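Local coordinates for protein glycoside hydrolase YxiA (Bacillus licheniformis, PDB 3LV4) that probably hydrolyses glycosidic bonds in L-arabinan as a calcium-binding member of glycoside hydrolase family 43, at residues A[108-111]-A[116-119]; A[83-88]-A[175-180]; A[309-314]-A[319-324]; A[217-222]-A[227-232]. All blocks are in the same frame, centred on the assembly; numbering follows the deposited sequence.

Overall arrangement
The catalytic part has the five-bladed beta-propeller fold of family 43, and four of its blades appear here. From the N terminus, residues 83-88 open contact 2 at a turn of the second blade. Contact 1 (108-111 with 116-119) then closes a short hairpin in that same blade, wholly within the long loop that contact 2 closes only at 175-180, in the third blade. A salt bridge between Asp111 and Lys88 joins contacts 1 and 2. Contact 4 (217-222 with 227-232) follows as a hairpin of the fourth blade, then contact 3 (309-314 with 319-324) in the fifth. The nearest atoms of contacts 3 and 4 are about 6 Å apart, without touching. No two contacts cross.

Contact 1: residues A[108-111]-A[116-119]; sequences AVAD and PYKN
Val109 and Lys118 face each other as an antiparallel hydrogen-bonded pair, and their backbones make the two direct bonds of this contact. Val109 N gives to Lys118 O at 2.8 Å, and Lys118 N returns a bond to Val109 O with an N-H...O angle of 165°. Next along, Ala108 and Asn119 form a non-hydrogen-bonded pair; there Ala108 CA comes within 3.1 Å of Lys118 O in a CA-H...O contact. Where the strands part, one water takes over: it accepts from Asp111 N and donates to Pro116 O at 2.7 Å.

The apolar part centres on the Tyr117 ring. Ala110 CB sits over the middle of one face, 3.4 Å from the ring centroid and only 7° off the normal, a well-centred CH-pi contact. The Tyr117 ring gets there because CG stands anti to its carbonyl carbon (chi1 -73°), which swings it back along the Ala110 side of the hairpin. Ala108 O lies at the ring's edge, and Ala108 CB meets Tyr117 CB at 3.9 Å. The hydroxyl ends at Ile113 O, in the loop between the segments. A serine in place of Tyr117 would probably open a gap over Ala110 CB and deprive Ile113 O of the phenol that reaches it.

The hairpin forms the outer half of a four-stranded propeller blade: strand 103-110 is bonded on its other side to strand 89-96, whose Phe89 and Met91 also pack on Tyr117, while strand 118-126 is outermost, with Lys118 salt-bridged to Glu63.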
loop_
_atom_site.group_PDB
_atom_site.type_symbol
_atom_site.label_atom_id
_atom_site.label_comp_id
_atom_site.label_asym_id
_atom_site.label_seq_id
_atom_site.Cartn_x
_atom_site.Cartn_y
_atom_site.Cartn_z
ATOM N N ALA A 108 -15.023 13.991 -8.636
ATOM C CA ALA A 108 -15.246 14.257 -10.053
ATOM C C ALA A 108 -15.648 12.943 -10.710
ATOM O O ALA A 108 -15.241 11.887 -10.254
ATOM C CB ALA A 108 -13.995 14.828 -10.708
ATOM N N VAL A 109 -16.460 13.006 -11.762
ATOM C CA VAL A 109 -16.999 11.795 -12.381
ATOM C C VAL A 109 -16.748 11.805 -13.882
ATOM O O VAL A 109 -16.892 12.845 -14.522
ATOM C CB VAL A 109 -18.509 11.663 -12.112
ATOM C CG1 VAL A 109 -19.082 10.414 -12.788
ATOM C CG2 VAL A 109 -18.752 11.610 -10.622
ATOM N N ALA A 110 -16.352 10.654 -14.429
ATOM C CA ALA A 110 -16.171 10.488 -15.877
ATOM C C ALA A 110 -17.030 9.348 -16.422
ATOM O O ALA A 110 -17.320 8.384 -15.705
ATOM C CB ALA A 110 -14.711 10.219 -16.205
ATOM N N ASP A 111 -17.424 9.453 -17.691
ATOM C CA ASP A 111 -18.125 8.360 -18.364
ATOM C C ASP A 111 -17.131 7.274 -18.747
ATOM O O ASP A 111 -17.441 6.084 -18.707
ATOM C CB ASP A 111 -18.831 8.853 -19.634
ATOM C CG ASP A 111 -19.960 9.816 -19.340
ATOM O OD1 ASP A 111 -20.582 9.708 -18.262
ATOM O OD2 ASP A 111 -20.225 10.685 -20.198
ATOM N N PRO A 116 -12.865 12.687 -19.931
ATOM C CA PRO A 116 -12.524 13.659 -18.886
ATOM C C PRO A 116 -13.377 13.500 -17.631
ATOM O O PRO A 116 -14.529 13.058 -17.703
ATOM C CB PRO A 116 -12.837 15.002 -19.554
ATOM C CG PRO A 116 -13.968 14.679 -20.500
ATOM C CD PRO A 116 -13.681 13.283 -21.007
ATOM N N TYR A 117 -12.813 13.867 -16.489
ATOM C CA TYR A 117 -13.553 13.857 -15.232
ATOM C C TYR A 117 -14.172 15.228 -15.006
ATOM O O TYR A 117 -13.532 16.253 -15.272
ATOM C CB TYR A 117 -12.633 13.449 -14.070
ATOM C CG TYR A 117 -12.305 11.977 -14.120
ATOM C CD1 TYR A 117 -11.365 11.485 -15.017
ATOM C CD2 TYR A 117 -12.969 11.073 -13.303
ATOM C CE1 TYR A 117 -11.077 10.126 -15.078
ATOM C CE2 TYR A 117 -12.693 9.719 -13.356
ATOM C CZ TYR A 117 -11.755 9.250 -14.252
ATOM O OH TYR A 117 -11.484 7.900 -14.314
ATOM N N LYS A 118 -15.423 15.237 -14.548
ATOM C CA LYS A 118 -16.143 16.481 -14.276
ATOM C C LYS A 118 -16.419 16.660 -12.791
ATOM O O LYS A 118 -16.948 15.773 -12.124
ATOM C CB LYS A 118 -17.443 16.559 -15.071
ATOM C CG LYS A 118 -17.214 16.762 -16.558
ATOM C CD LYS A 118 -16.531 18.104 -16.857
ATOM C CE LYS A 118 -17.371 19.284 -16.380
ATOM N NZ LYS A 118 -16.701 20.587 -16.624
ATOM N N ASN A 119 -16.047 17.826 -12.292
ATOM C CA ASN A 119 -16.139 18.146 -10.875
ATOM C C ASN A 119 -17.584 18.137 -10.381
ATOM O O ASN A 119 -18.466 18.732 -11.012
ATOM C CB ASN A 119 -15.490 19.517 -10.637
ATOM C CG ASN A 119 -15.517 19.940 -9.181
ATOM O OD1 ASN A 119 -15.678 21.127 -8.863
ATOM N ND2 ASN A 119 -15.360 18.983 -8.290
HETATM O O HOH W 1 -16.532 11.887 -19.074
#

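Contact 2: residues A[83-88]-A[175-180]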
loop_
_atom_site.group_PDB
_atom_site.type_symbol
_atom_site.label_atom_id
_atom_site.label_comp_id
_atom_site.label_asym_id
_atom_site.label_seq_id
_atom_site.Cartn_x
_atom_site.Cartn_y
_atom_site.Cartn_z
ATOM N N GLN A 83 -15.292 2.619 -9.791
ATOM C CA GLN A 83 -16.507 2.502 -10.587
ATOM C C GLN A 83 -17.672 2.178 -9.668
ATOM O O GLN A 83 -17.627 1.190 -8.920
ATOM C CB GLN A 83 -16.361 1.392 -11.635
ATOM C CG GLN A 83 -17.415 1.445 -12.723
ATOM C CD GLN A 83 -17.197 0.397 -13.789
ATOM O OE1 GLN A 83 -16.513 -0.600 -13.559
ATOM N NE2 GLN A 83 -17.776 0.612 -14.964
ATOM N N LEU A 84 -18.722 2.994 -9.723
ATOM C CA LEU A 84 -19.917 2.718 -8.939
ATOM C C LEU A 84 -20.947 1.975 -9.785
ATOM O O LEU A 84 -20.702 1.645 -10.945
ATOM C CB LEU A 84 -20.516 4.005 -8.367
ATOM C CG LEU A 84 -19.592 4.831 -7.471
ATOM C CD1 LEU A 84 -20.401 5.833 -6.655
ATOM C CD2 LEU A 84 -18.743 3.947 -6.569
ATOM N N GLU A 85 -22.106 1.720 -9.202
ATOM C CA GLU A 85 -23.081 0.841 -9.835
ATOM C C GLU A 85 -23.688 1.420 -11.110
ATOM O O GLU A 85 -24.188 0.679 -11.952
ATOM C CB GLU A 85 -24.153 0.437 -8.823
ATOM C CG GLU A 85 -23.599 -0.498 -7.762
ATOM C CD GLU A 85 -24.533 -0.689 -6.590
ATOM O OE1 GLU A 85 -25.274 -1.695 -6.593
ATOM O OE2 GLU A 85 -24.521 0.159 -5.665
ATOM N N ASP A 86 -23.626 2.737 -11.259
ATOM C CA ASP A 86 -24.083 3.371 -12.492
ATOM C C ASP A 86 -23.107 3.172 -13.651
ATOM O O ASP A 86 -23.379 3.604 -14.771
ATOM C CB ASP A 86 -24.371 4.868 -12.281
ATOM C CG ASP A 86 -23.168 5.638 -11.763
ATOM O OD1 ASP A 86 -22.053 5.075 -11.716
ATOM O OD2 ASP A 86 -23.344 6.825 -11.409
ATOM N N GLY A 87 -21.981 2.511 -13.379
ATOM C CA GLY A 87 -20.981 2.246 -14.399
ATOM C C GLY A 87 -20.033 3.400 -14.661
ATOM O O GLY A 87 -19.101 3.284 -15.470
ATOM N N LYS A 88 -20.259 4.521 -13.982
ATOM C CA LYS A 88 -19.380 5.674 -14.142
ATOM C C LYS A 88 -18.170 5.605 -13.210
ATOM O O LYS A 88 -18.136 4.813 -12.262
ATOM C CB LYS A 88 -20.151 6.988 -13.978
ATOM C CG LYS A 88 -21.320 7.094 -14.967
ATOM C CD LYS A 88 -21.892 8.488 -15.047
ATOM C CE LYS A 88 -23.067 8.522 -16.024
ATOM N NZ LYS A 88 -22.739 7.854 -17.327
HETATM N N MSE A 175 -20.462 5.961 2.518
HETATM C CA MSE A 175 -20.744 6.766 1.326
HETATM C C MSE A 175 -22.101 6.425 0.715
HETATM O O MSE A 175 -22.606 5.309 0.869
HETATM C CB MSE A 175 -19.651 6.560 0.269
HETATM C CG MSE A 175 -18.236 6.697 0.811
HETATM SE SE MSE A 175 -17.853 8.495 1.501
HETATM C CE MSE A 175 -17.337 9.381 -0.179
ATOM N N ASP A 176 -22.676 7.408 0.028
ATOM C CA ASP A 176 -23.912 7.243 -0.726
ATOM C C ASP A 176 -23.611 6.549 -2.062
ATOM O O ASP A 176 -22.850 7.059 -2.877
ATOM C CB ASP A 176 -24.550 8.619 -0.960
ATOM C CG ASP A 176 -25.928 8.529 -1.572
ATOM O OD1 ASP A 176 -26.052 7.980 -2.693
ATOM O OD2 ASP A 176 -26.893 9.018 -0.938
ATOM N N LYS A 177 -24.209 5.381 -2.272
ATOM C CA LYS A 177 -23.944 4.572 -3.464
ATOM C C LYS A 177 -24.454 5.193 -4.764
ATOM O O LYS A 177 -24.103 4.746 -5.855
ATOM C CB LYS A 177 -24.568 3.186 -3.297
ATOM C CG LYS A 177 -23.821 2.312 -2.328
ATOM C CD LYS A 177 -24.356 0.896 -2.339
ATOM C CE LYS A 177 -25.704 0.803 -1.648
ATOM N NZ LYS A 177 -26.142 -0.623 -1.555
ATOM N N LYS A 178 -25.295 6.211 -4.648
ATOM C CA LYS A 178 -25.865 6.845 -5.833
ATOM C C LYS A 178 -25.159 8.146 -6.196
ATOM O O LYS A 178 -24.964 8.446 -7.378
ATOM C CB LYS A 178 -27.366 7.079 -5.646
ATOM C CG LYS A 178 -28.159 5.793 -5.500
ATOM C CD LYS A 178 -29.632 6.070 -5.234
ATOM C CE LYS A 178 -30.436 4.773 -5.190
ATOM N NZ LYS A 178 -31.843 5.015 -4.756
ATOM N N THR A 179 -24.767 8.923 -5.193
ATOM C CA THR A 179 -24.154 10.217 -5.478
ATOM C C THR A 179 -22.639 10.175 -5.357
ATOM O O THR A 179 -21.936 11.003 -5.945
ATOM C CB THR A 179 -24.675 11.316 -4.544
ATOM O OG1 THR A 179 -24.252 11.032 -3.203
ATOM C CG2 THR A 179 -26.196 11.395 -4.606
ATOM N N GLY A 180 -22.134 9.221 -4.583
ATOM C CA GLY A 180 -20.700 9.117 -4.361
ATOM C C GLY A 180 -20.192 10.017 -3.246
ATOM O O GLY A 180 -18.993 10.022 -2.959
HETATM O O HOH W 2 -22.969 2.354 -6.517
HETATM O O HOH W 3 -25.298 6.957 -9.471
HETATM O O HOH W 4 -24.311 4.535 -8.709
#
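Lys177 O is held by two waters, and both lead across to the turn at 84-87. The first donates to Lys177 O at 2.7 Å, donates again to Glu85 OE2 and accepts from Glu85 N, so it fills the angle between the backbone and carboxylate of Glu85. The second gives Lys177 O a bond of 2.9 Å and takes only a weak one from Asp86 N. A third water donates to both Lys178 O, at 2.6 Å, and Asp86 OD2. No direct hydrogen bond joins the two segments.

Side chains touch in two places. Leu84 points CD1 at the 175-180 loop, 3.9 Å from Lys177 O and 4.0 Å from Gly180 CA; Leu159 and Phe153 of the third blade also pack on this leucine. Glu85 and Lys177 pass each other at a slant, OE2 of Glu85 lying 3.4 Å from Lys177 CD. The lysine chain bends at chi3 (-74°), and its NZ ends 4.5 Å from Glu85 OE2, beyond salt-bridge range, with a weak hydrogen bond to Gly157 O.

Each loop is braced from within by an aspartate. Asp86 OD1 accepts from Lys88 N in an Asx turn beside the type I turn Leu84-Gly87. Asp176 OD1 takes two donors, Lys178 N nearly along its C-O axis and Thr179 N from above the carboxylate plane.

Blades two and three therefore meet here through internally hydrogen-bonded turns, one leucine and shared water, and the opposite charges of Glu85 and Lys177 probably add no more than a mild, solvent-screened attraction.

Contact 3: residues A[309-314]-A[319-324]; sequences TRFPGR and EVRVHQ
The beta hairpin of strands 303-310 and 319-327, in the fifth blade of the propeller, begins to open at Thr309 and Glu319, its antiparallel hydrogen-bonded pair within this contact. Thr309 N gives to Glu319 O at 3.0 Å, and Glu319 N gives to Thr309 O at 3.2 Å. Beyond this pair the chain runs into a type II turn from Phe311 to Arg314, and side chains take over the joining.

A salt-bridge network of Arg314, Glu319 and Arg321 spans the mouth of the loop. Glu319, extended beyond CG, splits its carboxylate between the two arginines. Its OE2 is met by Arg314 NH2 from well above the carboxylate plane, 3.2 Å away, though the oxygen lies in the plane of that guanidinium and the N-H points straight at it (167°). Arg321 instead grips OE1 end-on with both NH1 and NH2, the NH1 bond, 2.9 Å, falling on the anti lone pair of Glu319 OE1. Arg314 also reaches Glu317 through NE. This negative company probably eases the closeness of the two arginines.

Phe311 is wedged among them. Arg314 NH1 lies over one ring face, while Glu319 CB sits at the ring's edge. Arg321 presents a guanidinium face to Phe311 CE2, which is 3.5 Å from NH2, the two planes being 46° apart. Deeper in, Thr309 CG2 rests 3.7 Å from Arg321 CG. A single water closes the circuit, accepting from Arg314 NH1 and donating to Glu319 OE1 at 2.8 Å.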
loop_
_atom_site.group_PDB
_atom_site.type_symbol
_atom_site.label_atom_id
_atom_site.label_comp_id
_atom_site.label_asym_id
_atom_site.label_seq_id
_atom_site.Cartn_x
_atom_site.Cartn_y
_atom_site.Cartn_z
ATOM N N THR A 309 8.081 2.961 -5.693
ATOM C CA THR A 309 9.284 2.796 -4.906
ATOM C C THR A 309 10.410 3.633 -5.469
ATOM O O THR A 309 10.441 3.921 -6.661
ATOM C CB THR A 309 9.694 1.308 -4.775
ATOM O OG1 THR A 309 10.770 1.191 -3.832
ATOM C CG2 THR A 309 10.124 0.724 -6.125
ATOM N N ARG A 310 11.308 4.053 -4.582
ATOM C CA ARG A 310 12.575 4.633 -4.978
ATOM C C ARG A 310 13.615 3.505 -4.976
ATOM O O ARG A 310 13.263 2.354 -4.722
ATOM C CB ARG A 310 12.934 5.788 -4.044
ATOM C CG ARG A 310 12.075 7.032 -4.304
ATOM C CD ARG A 310 11.728 7.802 -3.017
ATOM N NE ARG A 310 11.190 9.131 -3.329
ATOM C CZ ARG A 310 9.923 9.379 -3.656
ATOM N NH1 ARG A 310 9.031 8.393 -3.692
ATOM N NH2 ARG A 310 9.546 10.617 -3.948
ATOM N N PHE A 311 14.875 3.821 -5.271
ATOM C CA PHE A 311 15.877 2.783 -5.532
ATOM C C PHE A 311 17.233 3.195 -4.990
ATOM O O PHE A 311 17.604 4.362 -5.074
ATOM C CB PHE A 311 16.044 2.553 -7.039
ATOM C CG PHE A 311 14.759 2.309 -7.769
ATOM C CD1 PHE A 311 14.105 3.355 -8.413
ATOM C CD2 PHE A 311 14.212 1.035 -7.829
ATOM C CE1 PHE A 311 12.916 3.137 -9.098
ATOM C CE2 PHE A 311 13.028 0.803 -8.511
ATOM C CZ PHE A 311 12.374 1.859 -9.147
ATOM N N PRO A 312 17.998 2.229 -4.458
ATOM C CA PRO A 312 19.306 2.607 -3.928
ATOM C C PRO A 312 20.115 3.367 -4.962
ATOM O O PRO A 312 20.223 2.913 -6.101
ATOM C CB PRO A 312 19.955 1.254 -3.632
ATOM C CG PRO A 312 18.777 0.362 -3.296
ATOM C CD PRO A 312 17.687 0.807 -4.226
ATOM N N GLY A 313 20.648 4.523 -4.575
ATOM C CA GLY A 313 21.534 5.289 -5.440
ATOM C C GLY A 313 20.884 6.161 -6.506
ATOM O O GLY A 313 21.584 6.896 -7.199
ATOM N N ARG A 314 19.558 6.094 -6.639
ATOM C CA ARG A 314 18.856 6.800 -7.716
ATOM C C ARG A 314 18.102 8.053 -7.248
ATOM O O ARG A 314 17.232 8.563 -7.949
ATOM C CB ARG A 314 17.922 5.842 -8.470
ATOM C CG ARG A 314 18.681 4.854 -9.353
ATOM C CD ARG A 314 17.767 3.854 -10.061
ATOM N NE ARG A 314 16.702 4.486 -10.840
ATOM C CZ ARG A 314 15.737 3.814 -11.466
ATOM N NH1 ARG A 314 15.700 2.484 -11.402
ATOM N NH2 ARG A 314 14.806 4.467 -12.157
ATOM N N GLU A 319 9.247 4.546 -9.551
ATOM C CA GLU A 319 8.473 3.839 -10.562
ATOM C C GLU A 319 7.441 2.969 -9.859
ATOM O O GLU A 319 7.541 2.715 -8.655
ATOM C CB GLU A 319 9.377 2.946 -11.419
ATOM C CG GLU A 319 10.425 3.705 -12.219
ATOM C CD GLU A 319 11.375 2.781 -12.957
ATOM O OE1 GLU A 319 11.248 1.555 -12.817
ATOM O OE2 GLU A 319 12.255 3.278 -13.681
ATOM N N VAL A 320 6.460 2.509 -10.623
ATOM C CA VAL A 320 5.446 1.598 -10.129
ATOM C C VAL A 320 6.014 0.187 -10.097
ATOM O O VAL A 320 6.722 -0.226 -11.022
ATOM C CB VAL A 320 4.206 1.600 -11.051
ATOM C CG1 VAL A 320 3.219 0.522 -10.618
ATOM C CG2 VAL A 320 3.543 2.979 -11.052
ATOM N N ARG A 321 5.724 -0.541 -9.020
ATOM C CA ARG A 321 6.073 -1.953 -8.940
ATOM C C ARG A 321 4.841 -2.746 -8.544
ATOM O O ARG A 321 3.947 -2.237 -7.859
ATOM C CB ARG A 321 7.214 -2.196 -7.936
ATOM C CG ARG A 321 8.605 -1.768 -8.428
ATOM C CD ARG A 321 9.049 -2.605 -9.637
ATOM N NE ARG A 321 10.418 -2.322 -10.082
ATOM C CZ ARG A 321 10.755 -1.325 -10.901
ATOM N NH1 ARG A 321 9.828 -0.483 -11.360
ATOM N NH2 ARG A 321 12.021 -1.158 -11.257
ATOM N N VAL A 322 4.796 -3.991 -8.994
ATOM C CA VAL A 322 3.712 -4.902 -8.671
ATOM C C VAL A 322 4.316 -6.187 -8.134
ATOM O O VAL A 322 5.146 -6.797 -8.809
ATOM C CB VAL A 322 2.874 -5.237 -9.930
ATOM C CG1 VAL A 322 1.738 -6.207 -9.589
ATOM C CG2 VAL A 322 2.317 -3.957 -10.547
ATOM N N HIS A 323 3.919 -6.587 -6.922
ATOM C CA HIS A 323 4.327 -7.885 -6.362
ATOM C C HIS A 323 3.112 -8.721 -6.017
ATOM O O HIS A 323 2.145 -8.216 -5.446
ATOM C CB HIS A 323 5.178 -7.725 -5.090
ATOM C CG HIS A 323 6.559 -7.196 -5.339
ATOM N ND1 HIS A 323 7.682 -7.745 -4.759
ATOM C CD2 HIS A 323 6.991 -6.166 -6.107
ATOM C CE1 HIS A 323 8.751 -7.069 -5.153
ATOM N NE2 HIS A 323 8.360 -6.109 -5.968
ATOM N N GLN A 324 3.173 -10.008 -6.343
ATOM C CA GLN A 324 2.121 -10.923 -5.949
ATOM C C GLN A 324 2.038 -11.021 -4.428
ATOM O O GLN A 324 3.063 -11.032 -3.742
ATOM C CB GLN A 324 2.360 -12.302 -6.571
ATOM C CG GLN A 324 1.235 -13.266 -6.341
ATOM C CD GLN A 324 1.251 -14.444 -7.300
ATOM O OE1 GLN A 324 2.190 -14.636 -8.095
ATOM N NE2 GLN A 324 0.213 -15.244 -7.230
HETATM O O HOH W 5 13.894 0.782 -13.038
#

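Contact 4: residues A[217-222]-A[227-232]; sequences YMSFGG and GGYNIR
Phe220 and Arg232 lie face to face, their ring and guanidinium planes 4° apart. Arg232 CD stands over the ring centre, 3.5 Å from the centroid, in a CH-pi contact; the selenium of selenomethionine Met218 lies at the ring's edge. Arg232 runs extended from CG to NE, which carries the guanidinium on past Phe220 CD2. Its NE bonds Asn230 OD1 at 2.8 Å, in both the guanidinium and the carbonyl plane, while Asn230 ND2 gives to Gly228 O. With a leucine here, Asn230 OD1 and the backbone oxygens of Glu268, Tyr270 and Lys364 would probably lose their donor, and the guanidinium cover of Phe220 would be gone.

On the other side of the sheet, Tyr229 takes Ser219 CB over one face, with Gly221 O at its edge. Backbone bonds pair Met218 with Arg232 and Phe220 with Asn230, and Gly222 N reaches Gly227 O at 2.9 Å. Gly221, at a positive phi of 86°, brings its CA to 3.7 Å from Gly227 O.

Tyr229 OH bonds to Glu201, the predicted proton donor, and Ser219 OG to the backbone N of the calcium-site residue His291: this hairpin of the fourth blade probably helps line the active site of the five-bladed propeller.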
loop_
_atom_site.group_PDB
_atom_site.type_symbol
_atom_site.label_atom_id
_atom_site.label_comp_id
_atom_site.label_asym_id
_atom_site.label_seq_id
_atom_site.Cartn_x
_atom_site.Cartn_y
_atom_site.Cartn_z
ATOM N N TYR A 217 -4.236 -1.875 4.636
ATOM C CA TYR A 217 -2.873 -1.530 4.275
ATOM C C TYR A 217 -2.655 -0.057 4.565
ATOM O O TYR A 217 -3.587 0.745 4.481
ATOM C CB TYR A 217 -2.609 -1.818 2.793
ATOM C CG TYR A 217 -2.633 -3.288 2.463
ATOM C CD1 TYR A 217 -3.817 -3.922 2.105
ATOM C CD2 TYR A 217 -1.472 -4.048 2.518
ATOM C CE1 TYR A 217 -3.839 -5.268 1.799
ATOM C CE2 TYR A 217 -1.482 -5.393 2.219
ATOM C CZ TYR A 217 -2.665 -5.999 1.865
ATOM O OH TYR A 217 -2.669 -7.335 1.572
HETATM N N MSE A 218 -1.423 0.290 4.920
HETATM C CA MSE A 218 -1.069 1.668 5.201
HETATM C C MSE A 218 0.434 1.831 5.111
HETATM O O MSE A 218 1.182 0.847 5.149
HETATM C CB MSE A 218 -1.574 2.078 6.584
HETATM C CG MSE A 218 -1.234 1.100 7.657
HETATM SE SE MSE A 218 -2.409 1.284 9.215
HETATM C CE MSE A 218 -2.142 -0.525 9.929
ATOM N N SER A 219 0.879 3.069 4.962
ATOM C CA SER A 219 2.305 3.350 4.893
ATOM C C SER A 219 2.729 4.093 6.143
ATOM O O SER A 219 2.099 5.082 6.529
ATOM C CB SER A 219 2.643 4.156 3.630
ATOM O OG SER A 219 2.414 3.357 2.479
ATOM N N PHE A 220 3.771 3.583 6.792
ATOM C CA PHE A 220 4.347 4.224 7.973
ATOM C C PHE A 220 5.608 4.984 7.546
ATOM O O PHE A 220 6.311 4.572 6.613
ATOM C CB PHE A 220 4.741 3.175 9.018
ATOM C CG PHE A 220 3.621 2.736 9.936
ATOM C CD1 PHE A 220 2.329 2.556 9.466
ATOM C CD2 PHE A 220 3.890 2.447 11.272
ATOM C CE1 PHE A 220 1.314 2.119 10.320
ATOM C CE2 PHE A 220 2.886 2.014 12.130
ATOM C CZ PHE A 220 1.591 1.855 11.652
ATOM N N GLY A 221 5.919 6.074 8.236
ATOM C CA GLY A 221 7.123 6.830 7.909
ATOM C C GLY A 221 6.942 7.860 6.804
ATOM O O GLY A 221 5.818 8.253 6.476
ATOM N N GLY A 222 8.059 8.296 6.230
ATOM C CA GLY A 222 8.060 9.343 5.218
ATOM C C GLY A 222 8.353 8.831 3.817
ATOM O O GLY A 222 9.183 7.925 3.630
ATOM N N GLY A 227 13.033 8.756 4.457
ATOM C CA GLY A 227 11.853 8.707 5.303
ATOM C C GLY A 227 11.494 7.359 5.928
ATOM O O GLY A 227 10.660 7.293 6.828
ATOM N N GLY A 228 12.106 6.278 5.457
ATOM C CA GLY A 228 11.800 4.964 6.000
ATOM C C GLY A 228 10.385 4.491 5.685
ATOM O O GLY A 228 9.783 3.755 6.470
ATOM N N TYR A 229 9.847 4.907 4.543
ATOM C CA TYR A 229 8.493 4.501 4.141
ATOM C C TYR A 229 8.409 2.991 4.149
ATOM O O TYR A 229 9.281 2.315 3.597
ATOM C CB TYR A 229 8.225 4.956 2.714
ATOM C CG TYR A 229 6.880 5.581 2.425
ATOM C CD1 TYR A 229 6.168 6.289 3.397
ATOM C CD2 TYR A 229 6.345 5.514 1.145
ATOM C CE1 TYR A 229 4.938 6.888 3.088
ATOM C CE2 TYR A 229 5.140 6.104 0.834
ATOM C CZ TYR A 229 4.441 6.791 1.797
ATOM O OH TYR A 229 3.248 7.375 1.433
ATOM N N ASN A 230 7.363 2.457 4.764
ATOM C CA ASN A 230 7.163 1.018 4.761
ATOM C C ASN A 230 5.691 0.656 4.850
ATOM O O ASN A 230 4.924 1.288 5.583
ATOM C CB ASN A 230 7.996 0.324 5.864
ATOM C CG ASN A 230 7.594 0.746 7.265
ATOM O OD1 ASN A 230 7.032 -0.048 8.025
ATOM N ND2 ASN A 230 7.889 1.993 7.623
ATOM N N ILE A 231 5.306 -0.358 4.083
ATOM C CA ILE A 231 3.924 -0.815 4.034
ATOM C C ILE A 231 3.640 -1.737 5.208
ATOM O O ILE A 231 4.404 -2.665 5.480
ATOM C CB ILE A 231 3.620 -1.551 2.711
ATOM C CG1 ILE A 231 3.693 -0.567 1.537
ATOM C CG2 ILE A 231 2.248 -2.229 2.774
ATOM C CD1 ILE A 231 3.795 -1.228 0.160
ATOM N N ARG A 232 2.549 -1.462 5.910
ATOM C CA ARG A 232 2.126 -2.295 7.021
ATOM C C ARG A 232 0.675 -2.674 6.812
ATOM O O ARG A 232 -0.045 -2.035 6.032
ATOM C CB ARG A 232 2.295 -1.567 8.359
ATOM C CG ARG A 232 3.712 -1.069 8.605
ATOM C CD ARG A 232 4.042 -0.882 10.086
ATOM N NE ARG A 232 5.450 -0.513 10.240
ATOM C CZ ARG A 232 6.127 -0.552 11.386
ATOM N NH1 ARG A 232 5.518 -0.913 12.513
ATOM N NH2 ARG A 232 7.415 -0.208 11.403
#